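Local atomic coordinates of heme oxygenase (PDB entry 5KZL), a protein that probably catalyses the oxygen-dependent breakdown of heme to biliverdin, with release of iron and carbon monoxide. Residues 49-54 with 159-164; 136-141 with 172-177. The protein carries 1 engineered substitution. All coordinates share one frame; numbering follows the deposited sequence.

Interaction 1: residues 49-54 with 159-164; sequences EAFYYV and ISFYEF
Phe-51 and Phe-161 form a buried apolar contact between helix 41-64 and the loop that joins helices 125-151 and 170-183. It is a single pair of rings, with the backbones well apart: the CA atoms of Phe-51 and Phe-161 are 9.6 Å from each other. Each side chain leaves its backbone toward the other segment, and the two cross at about a right angle. One ring bond meets one ring bond. CD2 of Phe-51 lies 3.7 Å from CZ of Phe-161, and CE2 of Phe-51 lies 3.9 Å from CE2 of Phe-161. The ring centroids are 5.3 Å apart and the planes are inclined at 34°, an oblique aromatic pair. Phe-161 holds CG trans to its N (chi1 177°), which carries the ring out from the short 3-10 turn 160-162 to the helix. On its own side, Phe-161 CD2 packs over one face of the Tyr-162 ring, toward the rim. The contact is dispersive, and the nearest atoms of the Phe-51 side chain and the heme are about 6 Å apart. Asp-88 of helix 82-93 takes hydrogen bonds from the backbone N atoms of Ser-160 and Phe-161, at the start of the turn. Helix 125-151 borders both segments: Phe-51 touches Arg-132 there, and Tyr-162 touches Leu-143 and Lys-144.

Interaction 2: residues 136-141 with 172-177; sequences DLSGGQ and GFKQNY. With HEM (protoporphyrin IX containing Fe), chain B.
The first torsion of Leu-137 (chi1 -162°) sets CG opposite the backbone N and sends the branch toward helix 170-183. Lys-174 starts beside its own backbone N, then bends at chi3 (59°), and this turn brings NZ to the heme. The two side chains pass obliquely. CD2 of Leu-137 lies 3.6 Å from CG of Lys-174, so the methyl meets the base of the lysine chain. The same methyl touches Phe-173, with CD2 of Leu-137 at 3.5 Å from CD1 of the ring; here the side chains cross at about a right angle. The apolar part of Lys-174 is thus packed, while its polar end is gripped by oxygens. NZ of Lys-174 donates a hydrogen bond of 2.9 Å to heme propionate oxygen O2D, and the opposite charges expected on the lysine and the propionate should strengthen it. NZ also gives a 2.9 Å hydrogen bond to water 1. That water donates at 2.7 Å to the backbone O of Ser-138, linking the two helices. CB of Ser-138 lies 3.4 Å from CBD of the heme. OG of Ser-138 is hydrogen-bonded to Leu-134 O, one turn back.

The axes of the two short helical segments approach to 10.5 Å and run nearly antiparallel, at 160°. The iron carries water 2 at 2.3 Å on the side of segment 136-141. Tyr-130 and Arg-15 also hydrogen-bond the heme. Helix 125-151 passes over the water-bearing face of the heme with Gly-139 and Gly-140 in it, as the distal helix does in the all-helical heme oxygenase fold, and Lys-174 adds a propionate-binding charge beside it.

Overall arrangement
Interaction 1 is a core contact made by two buried aromatic rings. Interaction 2 is only partly buried and adds a charged group, a bridging water and the heme to its apolar packing. Their centres are 15 Å apart, and the segments alternate along the chain. Helix 125-151 supplies one side of interaction 2 and also borders interaction 1. The two contacts meet directly: Phe-164 packs on Leu-137 and Asp-136, and Tyr-162 packs against the backbone of Gly-140. Loop segment 159-164 therefore lies against the distal helix as well as reaching helix 41-64. Across interaction 1 the contact is purely apolar, whereas interaction 2 adds polar bonds at the heme propionate.

Interaction 1: residues 49-54 with 159-164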
# COMPACT_ATOMS: atom_id res chain seq x y z
N GLU A 49 -10.74 -5.61 -2.53
CA GLU A 49 -10.46 -7.04 -2.31
C GLU A 49 -9.03 -7.35 -2.59
O GLU A 49 -8.41 -8.05 -1.80
CB GLU A 49 -11.32 -7.91 -3.20
CG GLU A 49 -12.78 -7.87 -2.80
CD GLU A 49 -13.65 -8.67 -3.74
OE1 GLU A 49 -13.17 -9.09 -4.81
OE2 GLU A 49 -14.82 -8.90 -3.38
N ALA A 50 -8.50 -6.84 -3.73
CA ALA A 50 -7.10 -7.04 -4.11
C ALA A 50 -6.18 -6.47 -3.03
O ALA A 50 -5.24 -7.15 -2.63
CB ALA A 50 -6.81 -6.39 -5.46
N PHE A 51 -6.48 -5.25 -2.50
CA PHE A 51 -5.70 -4.64 -1.43
C PHE A 51 -5.82 -5.45 -0.14
O PHE A 51 -4.82 -5.60 0.56
CB PHE A 51 -6.11 -3.18 -1.20
CG PHE A 51 -5.49 -2.19 -2.17
CD1 PHE A 51 -4.25 -2.43 -2.76
CD2 PHE A 51 -6.12 -0.97 -2.43
CE1 PHE A 51 -3.68 -1.50 -3.63
CE2 PHE A 51 -5.52 -0.02 -3.26
CZ PHE A 51 -4.32 -0.31 -3.88
N TYR A 52 -7.01 -5.98 0.16
CA TYR A 52 -7.12 -6.82 1.35
C TYR A 52 -6.06 -7.95 1.35
O TYR A 52 -5.35 -8.11 2.35
CB TYR A 52 -8.53 -7.42 1.53
CG TYR A 52 -8.52 -8.43 2.66
CD1 TYR A 52 -8.55 -8.02 3.99
CD2 TYR A 52 -8.32 -9.79 2.40
CE1 TYR A 52 -8.46 -8.94 5.04
CE2 TYR A 52 -8.25 -10.72 3.44
CZ TYR A 52 -8.31 -10.29 4.76
OH TYR A 52 -8.21 -11.19 5.78
N TYR A 53 -5.98 -8.72 0.26
CA TYR A 53 -5.04 -9.84 0.19
C TYR A 53 -3.58 -9.37 0.27
O TYR A 53 -2.74 -9.98 0.93
CB TYR A 53 -5.33 -10.71 -1.04
CG TYR A 53 -6.65 -11.44 -0.91
CD1 TYR A 53 -6.86 -12.37 0.11
CD2 TYR A 53 -7.70 -11.18 -1.78
CE1 TYR A 53 -8.08 -13.02 0.26
CE2 TYR A 53 -8.94 -11.81 -1.63
CZ TYR A 53 -9.11 -12.75 -0.62
OH TYR A 53 -10.30 -13.43 -0.45
N VAL A 54 -3.29 -8.24 -0.38
CA VAL A 54 -1.93 -7.68 -0.41
C VAL A 54 -1.49 -7.27 0.99
O VAL A 54 -0.44 -7.70 1.46
CB VAL A 54 -1.88 -6.51 -1.42
CG1 VAL A 54 -0.60 -5.68 -1.25
CG2 VAL A 54 -2.03 -7.02 -2.86
N ILE A 159 -14.52 4.50 3.98
CA ILE A 159 -13.23 5.16 3.72
C ILE A 159 -12.21 4.86 4.81
O ILE A 159 -11.22 5.59 4.89
CB ILE A 159 -13.41 6.71 3.55
CG1 ILE A 159 -14.11 7.32 4.81
CG2 ILE A 159 -14.10 7.06 2.23
CD1 ILE A 159 -13.90 8.79 5.03
N SER A 160 -12.42 3.80 5.66
CA SER A 160 -11.46 3.47 6.72
C SER A 160 -10.05 3.24 6.16
O SER A 160 -9.07 3.62 6.80
CB SER A 160 -11.93 2.27 7.55
OG SER A 160 -11.02 2.02 8.61
N PHE A 161 -9.95 2.70 4.92
CA PHE A 161 -8.64 2.47 4.30
C PHE A 161 -7.74 3.71 4.25
O PHE A 161 -6.53 3.58 4.32
CB PHE A 161 -8.82 1.85 2.91
CG PHE A 161 -7.56 1.62 2.11
CD1 PHE A 161 -6.53 0.83 2.62
CD2 PHE A 161 -7.44 2.14 0.83
CE1 PHE A 161 -5.38 0.58 1.85
CE2 PHE A 161 -6.29 1.88 0.05
CZ PHE A 161 -5.28 1.09 0.57
N TYR A 162 -8.34 4.89 4.12
CA TYR A 162 -7.57 6.14 4.00
C TYR A 162 -7.29 6.84 5.32
O TYR A 162 -6.64 7.89 5.31
CB TYR A 162 -8.31 7.10 3.07
CG TYR A 162 -8.67 6.47 1.75
CD1 TYR A 162 -7.69 6.20 0.80
CD2 TYR A 162 -9.99 6.14 1.45
CE1 TYR A 162 -8.01 5.58 -0.40
CE2 TYR A 162 -10.32 5.52 0.25
CZ TYR A 162 -9.33 5.26 -0.69
OH TYR A 162 -9.64 4.65 -1.87
N GLU A 163 -7.79 6.28 6.44
CA GLU A 163 -7.65 6.91 7.76
C GLU A 163 -6.73 6.15 8.71
O GLU A 163 -6.74 4.91 8.77
CB GLU A 163 -9.04 7.13 8.38
CG GLU A 163 -9.99 7.94 7.52
CD GLU A 163 -11.21 8.40 8.28
OE1 GLU A 163 -11.70 7.62 9.13
OE2 GLU A 163 -11.68 9.54 8.04
N PHE A 164 -5.92 6.92 9.46
CA PHE A 164 -4.93 6.42 10.40
C PHE A 164 -5.27 6.91 11.81
O PHE A 164 -4.67 7.89 12.25
CB PHE A 164 -3.50 6.86 9.96
CG PHE A 164 -3.15 6.29 8.60
CD1 PHE A 164 -3.53 6.94 7.43
CD2 PHE A 164 -2.50 5.06 8.49
CE1 PHE A 164 -3.23 6.39 6.18
CE2 PHE A 164 -2.23 4.50 7.24
CZ PHE A 164 -2.58 5.18 6.09

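Interaction 2: residues 136-141 with 172-177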
# COMPACT_ATOMS: atom_id res chain seq x y z
N ASP A 136 0.07 5.62 1.05
CA ASP A 136 -1.22 5.66 1.76
C ASP A 136 -1.28 6.85 2.72
O ASP A 136 -2.25 7.60 2.74
CB ASP A 136 -1.45 4.40 2.59
CG ASP A 136 -1.54 3.09 1.83
OD1 ASP A 136 -1.90 3.12 0.64
OD2 ASP A 136 -1.29 2.04 2.45
N LEU A 137 -0.22 7.04 3.50
CA LEU A 137 -0.17 8.17 4.41
C LEU A 137 -0.17 9.51 3.64
O LEU A 137 -0.86 10.45 4.05
CB LEU A 137 1.05 8.07 5.32
CG LEU A 137 0.99 8.93 6.58
CD1 LEU A 137 -0.23 8.60 7.43
CD2 LEU A 137 2.23 8.74 7.39
N SER A 138 0.57 9.58 2.50
CA SER A 138 0.66 10.81 1.70
C SER A 138 -0.64 11.18 0.97
O SER A 138 -0.98 12.35 0.91
CB SER A 138 1.83 10.75 0.73
OG SER A 138 3.02 10.42 1.45
N GLY A 139 -1.34 10.18 0.45
CA GLY A 139 -2.55 10.38 -0.34
C GLY A 139 -3.91 10.20 0.31
O GLY A 139 -4.92 10.55 -0.30
N GLY A 140 -3.94 9.64 1.52
CA GLY A 140 -5.18 9.33 2.23
C GLY A 140 -6.22 10.42 2.35
O GLY A 140 -7.39 10.21 2.02
N GLN A 141 -5.82 11.61 2.86
CA GLN A 141 -6.78 12.71 3.01
C GLN A 141 -7.41 13.12 1.68
O GLN A 141 -8.62 13.33 1.61
CB GLN A 141 -6.19 13.91 3.77
CG GLN A 141 -5.94 13.64 5.26
CD GLN A 141 -7.15 13.11 6.00
OE1 GLN A 141 -7.25 11.92 6.31
NE2 GLN A 141 -8.10 14.00 6.30
N GLY A 172 3.93 15.08 10.73
CA GLY A 172 5.04 14.69 11.60
C GLY A 172 5.43 13.24 11.40
O GLY A 172 6.62 12.91 11.35
N PHE A 173 4.42 12.34 11.23
CA PHE A 173 4.67 10.92 11.01
C PHE A 173 5.35 10.65 9.67
O PHE A 173 6.26 9.84 9.61
CB PHE A 173 3.37 10.10 11.11
CG PHE A 173 3.61 8.63 11.36
CD1 PHE A 173 3.92 7.77 10.30
CD2 PHE A 173 3.51 8.10 12.64
CE1 PHE A 173 4.14 6.40 10.54
CE2 PHE A 173 3.75 6.73 12.87
CZ PHE A 173 4.03 5.89 11.82
N LYS A 174 4.93 11.35 8.59
CA LYS A 174 5.56 11.20 7.28
C LYS A 174 7.05 11.55 7.37
O LYS A 174 7.88 10.82 6.84
CB LYS A 174 4.90 12.13 6.25
CG LYS A 174 3.54 11.64 5.71
CD LYS A 174 2.74 12.76 5.07
CE LYS A 174 3.38 13.49 3.91
NZ LYS A 174 2.59 14.71 3.53
N GLN A 175 7.38 12.65 8.09
CA GLN A 175 8.75 13.11 8.29
C GLN A 175 9.54 12.07 9.07
O GLN A 175 10.64 11.68 8.64
CB GLN A 175 8.79 14.47 9.03
CG GLN A 175 8.24 15.63 8.19
CD GLN A 175 7.99 16.90 8.97
OE1 GLN A 175 7.96 16.93 10.21
NE2 GLN A 175 7.74 17.98 8.25
N ASN A 176 8.94 11.55 10.17
CA ASN A 176 9.54 10.54 11.03
C ASN A 176 9.78 9.25 10.25
O ASN A 176 10.81 8.61 10.43
CB ASN A 176 8.66 10.29 12.24
CG ASN A 176 8.67 11.40 13.26
OD1 ASN A 176 9.28 12.46 13.09
ND2 ASN A 176 7.96 11.19 14.36
N TYR A 177 8.85 8.89 9.34
CA TYR A 177 8.97 7.73 8.47
C TYR A 177 10.18 7.88 7.53
O TYR A 177 10.94 6.93 7.37
CB TYR A 177 7.67 7.50 7.67
CG TYR A 177 7.73 6.25 6.81
CD1 TYR A 177 8.27 6.29 5.53
CD2 TYR A 177 7.31 5.01 7.32
CE1 TYR A 177 8.42 5.13 4.77
CE2 TYR A 177 7.42 3.85 6.55
CZ TYR A 177 8.00 3.92 5.29
OH TYR A 177 8.10 2.81 4.51
CHA HEM B . 3.10 10.32 -2.76
CHB HEM B . 2.69 5.73 -3.89
CHC HEM B . -1.14 6.83 -6.52
CHD HEM B . -1.19 11.12 -4.66
C1A HEM B . 3.30 8.99 -2.84
C2A HEM B . 4.44 8.32 -2.27
C3A HEM B . 4.33 7.04 -2.62
C4A HEM B . 3.15 6.89 -3.35
CMA HEM B . 5.24 5.93 -2.25
CAA HEM B . 5.55 8.93 -1.45
CBA HEM B . 6.61 9.65 -2.30
CGA HEM B . 7.74 10.08 -1.45
O1A HEM B . 8.83 9.65 -1.64
O2A HEM B . 7.51 10.87 -0.55
C1B HEM B . 1.60 5.62 -4.74
C2B HEM B . 1.24 4.38 -5.42
C3B HEM B . 0.16 4.72 -6.16
C4B HEM B . -0.11 6.15 -5.92
CMB HEM B . 1.86 3.04 -5.31
CAB HEM B . -0.63 3.94 -7.03
CBB HEM B . -0.13 2.86 -7.34
C1C HEM B . -1.62 8.04 -6.16
C2C HEM B . -2.91 8.56 -6.46
C3C HEM B . -2.91 9.79 -5.90
C4C HEM B . -1.64 10.00 -5.25
CMC HEM B . -4.04 7.87 -7.22
CAC HEM B . -4.02 10.71 -5.97
CBC HEM B . -4.13 11.66 -5.13
C1D HEM B . 0.05 11.28 -4.07
C2D HEM B . 0.50 12.58 -3.50
C3D HEM B . 1.67 12.34 -2.95
C4D HEM B . 1.95 10.92 -3.20
CMD HEM B . -0.26 13.86 -3.48
CAD HEM B . 2.54 13.36 -2.27
CBD HEM B . 2.08 13.74 -0.91
CGD HEM B . 2.97 14.73 -0.24
O1D HEM B . 4.06 14.93 -0.62
O2D HEM B . 2.54 15.30 0.71
NA HEM B . 2.59 8.07 -3.50
NB HEM B . 0.80 6.54 -5.14
NC HEM B . -0.93 8.92 -5.48
ND HEM B . 0.95 10.35 -3.85
FE HEM B . 0.87 8.52 -4.49
O HOH W 1 -0.19 14.24 2.73
O HOH W 2 -0.43 7.98 -2.70